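Local coordinates for protein 3-deoxy-manno-octulosonate cytidylyltransferase (Escherichia coli, PDB 1H7H) that couples the eight-carbon sugar KDO to CMP from CTP, releasing diphosphate, and so probably activates it for incorporation into bacterial lipopolysaccharide, at residues A[5-10]-A[32-37]. Numbering follows the deposited sequence.
With CDP (cytidine-5'-diphosphate), chain C.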
loop_
_atom_site.group_PDB
_atom_site.type_symbol
_atom_site.label_atom_id
_atom_site.label_comp_id
_atom_site.label_asym_id
_atom_site.label_seq_id
_atom_site.Cartn_x
_atom_site.Cartn_y
_atom_site.Cartn_z
ATOM N N ILE A 5 -7.460 -8.930 -26.635
ATOM C CA ILE A 5 -8.306 -9.052 -25.459
ATOM C C ILE A 5 -8.626 -10.522 -25.242
ATOM O O ILE A 5 -8.966 -11.235 -26.186
ATOM C CB ILE A 5 -9.626 -8.256 -25.605
ATOM C CG1 ILE A 5 -9.346 -6.756 -25.562
ATOM C CG2 ILE A 5 -10.611 -8.639 -24.507
ATOM C CD1 ILE A 5 -10.567 -5.905 -25.783
ATOM N N VAL A 6 -8.438 -10.978 -24.005
ATOM C CA VAL A 6 -8.715 -12.355 -23.620
ATOM C C VAL A 6 -9.805 -12.303 -22.551
ATOM O O VAL A 6 -9.701 -11.549 -21.581
ATOM C CB VAL A 6 -7.459 -13.060 -23.046
ATOM C CG1 VAL A 6 -7.781 -14.485 -22.655
ATOM C CG2 VAL A 6 -6.326 -13.041 -24.060
ATOM N N ILE A 7 -10.860 -13.081 -22.756
ATOM C CA ILE A 7 -11.987 -13.136 -21.835
ATOM C C ILE A 7 -12.079 -14.521 -21.219
ATOM O O ILE A 7 -12.552 -15.457 -21.864
ATOM C CB ILE A 7 -13.317 -12.857 -22.569
ATOM C CG1 ILE A 7 -13.279 -11.478 -23.226
ATOM C CG2 ILE A 7 -14.504 -12.971 -21.607
ATOM C CD1 ILE A 7 -14.319 -11.298 -24.283
ATOM N N PRO A 8 -11.561 -14.694 -19.990
ATOM C CA PRO A 8 -11.614 -15.998 -19.316
ATOM C C PRO A 8 -13.075 -16.295 -18.971
ATOM O O PRO A 8 -13.750 -15.464 -18.356
ATOM C CB PRO A 8 -10.788 -15.774 -18.042
ATOM C CG PRO A 8 -9.887 -14.625 -18.381
ATOM C CD PRO A 8 -10.769 -13.724 -19.206
ATOM N N ALA A 9 -13.568 -17.452 -19.394
ATOM C CA ALA A 9 -14.957 -17.809 -19.135
ATOM C C ALA A 9 -15.129 -19.250 -18.686
ATOM O O ALA A 9 -15.344 -20.159 -19.494
ATOM C CB ALA A 9 -15.820 -17.516 -20.359
ATOM N N ARG A 10 -15.048 -19.423 -17.373
ATOM C CA ARG A 10 -15.192 -20.710 -16.720
ATOM C C ARG A 10 -16.691 -20.967 -16.540
ATOM O O ARG A 10 -17.442 -20.066 -16.145
ATOM C CB ARG A 10 -14.507 -20.638 -15.357
ATOM C CG ARG A 10 -14.095 -21.965 -14.766
ATOM C CD ARG A 10 -13.556 -21.780 -13.364
ATOM N NE ARG A 10 -12.873 -22.973 -12.868
ATOM C CZ ARG A 10 -12.590 -23.201 -11.591
ATOM N NH1 ARG A 10 -12.933 -22.319 -10.665
ATOM N NH2 ARG A 10 -11.936 -24.302 -11.245
ATOM N N HIS A 32 -22.421 -10.818 -24.934
ATOM C CA HIS A 32 -22.482 -9.385 -24.639
ATOM C C HIS A 32 -21.087 -8.822 -24.373
ATOM O O HIS A 32 -20.744 -7.728 -24.832
ATOM C CB HIS A 32 -23.382 -9.126 -23.426
ATOM C CG HIS A 32 -24.843 -9.256 -23.716
ATOM N ND1 HIS A 32 -25.540 -8.315 -24.445
ATOM C CD2 HIS A 32 -25.741 -10.208 -23.372
ATOM C CE1 HIS A 32 -26.806 -8.682 -24.536
ATOM N NE2 HIS A 32 -26.955 -9.826 -23.893
ATOM N N VAL A 33 -20.286 -9.575 -23.627
ATOM C CA VAL A 33 -18.921 -9.157 -23.327
ATOM C C VAL A 33 -18.091 -9.146 -24.607
ATOM O O VAL A 33 -17.381 -8.176 -24.880
ATOM C CB VAL A 33 -18.255 -10.088 -22.285
ATOM C CG1 VAL A 33 -16.834 -9.633 -22.003
ATOM C CG2 VAL A 33 -19.068 -10.094 -21.000
ATOM N N TYR A 34 -18.225 -10.207 -25.408
ATOM C CA TYR A 34 -17.488 -10.344 -26.668
ATOM C C TYR A 34 -17.821 -9.211 -27.637
ATOM O O TYR A 34 -16.927 -8.595 -28.219
ATOM C CB TYR A 34 -17.786 -11.708 -27.316
ATOM C CG TYR A 34 -16.796 -12.112 -28.396
ATOM C CD1 TYR A 34 -16.924 -11.640 -29.706
ATOM C CD2 TYR A 34 -15.712 -12.943 -28.099
ATOM C CE1 TYR A 34 -15.989 -11.978 -30.692
ATOM C CE2 TYR A 34 -14.778 -13.285 -29.073
ATOM C CZ TYR A 34 -14.921 -12.799 -30.365
ATOM O OH TYR A 34 -13.981 -13.124 -31.313
ATOM N N GLU A 35 -19.110 -8.927 -27.794
ATOM C CA GLU A 35 -19.540 -7.857 -28.688
ATOM C C GLU A 35 -18.999 -6.503 -28.260
ATOM O O GLU A 35 -18.608 -5.696 -29.105
ATOM C CB GLU A 35 -21.055 -7.811 -28.787
ATOM C CG GLU A 35 -21.642 -9.021 -29.479
ATOM C CD GLU A 35 -23.136 -8.908 -29.683
ATOM O OE1 GLU A 35 -23.668 -7.779 -29.599
ATOM O OE2 GLU A 35 -23.782 -9.948 -29.933
ATOM N N ARG A 36 -18.956 -6.256 -26.951
ATOM C CA ARG A 36 -18.423 -4.990 -26.456
ATOM C C ARG A 36 -16.908 -4.926 -26.620
ATOM O O ARG A 36 -16.364 -3.884 -26.977
ATOM C CB ARG A 36 -18.844 -4.752 -25.011
ATOM C CG ARG A 36 -20.287 -4.324 -24.916
ATOM C CD ARG A 36 -20.809 -4.407 -23.514
ATOM N NE ARG A 36 -22.250 -4.179 -23.485
ATOM C CZ ARG A 36 -22.822 -3.039 -23.111
ATOM N NH1 ARG A 36 -22.074 -2.008 -22.726
ATOM N NH2 ARG A 36 -24.145 -2.928 -23.129
ATOM N N ALA A 37 -16.234 -6.053 -26.401
ATOM C CA ALA A 37 -14.782 -6.131 -26.562
ATOM C C ALA A 37 -14.410 -5.776 -28.006
ATOM O O ALA A 37 -13.399 -5.119 -28.247
ATOM C CB ALA A 37 -14.286 -7.529 -26.224
HETATM O O3B CDP C . -14.721 -18.232 -10.568
HETATM P PB CDP C . -15.673 -16.936 -10.526
HETATM O O1B CDP C . -15.973 -16.488 -11.927
HETATM O O2B CDP C . -16.959 -17.307 -9.854
HETATM O O3A CDP C . -14.950 -15.768 -9.669
HETATM P PA CDP C . -14.643 -14.393 -10.461
HETATM O O1A CDP C . -13.994 -13.408 -9.541
HETATM O O2A CDP C . -15.904 -13.790 -11.006
HETATM O "O5'" CDP C . -13.673 -14.708 -11.706
HETATM C "C5'" CDP C . -13.089 -13.668 -12.505
HETATM C "C4'" CDP C . -12.977 -14.086 -14.015
HETATM O "O4'" CDP C . -11.894 -15.032 -14.237
HETATM C "C3'" CDP C . -14.245 -14.780 -14.564
HETATM O "O3'" CDP C . -14.381 -14.463 -15.968
HETATM C "C2'" CDP C . -13.925 -16.264 -14.327
HETATM O "O2'" CDP C . -14.691 -17.184 -15.129
HETATM C "C1'" CDP C . -12.400 -16.365 -14.605
HETATM N N1 CDP C . -11.777 -17.503 -13.887
HETATM C C2 CDP C . -11.113 -18.476 -14.587
HETATM O O2 CDP C . -10.993 -18.466 -15.808
HETATM N N3 CDP C . -10.504 -19.596 -13.892
HETATM C C4 CDP C . -10.560 -19.721 -12.615
HETATM N N4 CDP C . -10.007 -20.738 -11.991
HETATM C C5 CDP C . -11.284 -18.650 -11.869
HETATM C C6 CDP C . -11.852 -17.607 -12.520
#
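Ile5 and Ile7 face Val33, Tyr34 and Ala37 across an almost antiparallel pairing of strand 5-8 with helix 32-37, whose axes come within 10.1 Å at an angle of 171°. No hydrogen bond crosses; the contact is made mainly by apolar side chains. In Ile7, CG1 lies anti to the carbonyl carbon (chi1 -59°) and carries CD1 out to the helix, where the short, branched Val33 offers its CG1 at 3.8 Å. Ile7 CD1 also lies 4.1 Å from Tyr34 CA, approaches the tyrosine ring obliquely, and sits 4.2 Å from Ala37 CB. A long branched chain suits this place because it spans the gap, whereas the small Ala37 lets the strand's methyls come near the helix backbone: Ile5 CD1 rests 3.8 Å from Ala37 O. An alanine in place of Ile7 would probably leave Val33 CG1 and Ala37 CB without their shared partner. Tyr34 lays its side chain on Val46 and Val48 of strand 45-50, its OH satisfied by a hydrogen bond with Lys65 N; Val46 also touches Ile7 and Ala37, extending the apolar layer of this GT-A-type fold. Farther along the chain, Pro8 O accepts a hydrogen bond from CDP O3' (2.7 Å), and Arg10 N donates one to CDP O2' (3.2 Å). One chain segment thus joins a buried, largely apolar interface to polar backbone groups that grip both ribose hydroxyls.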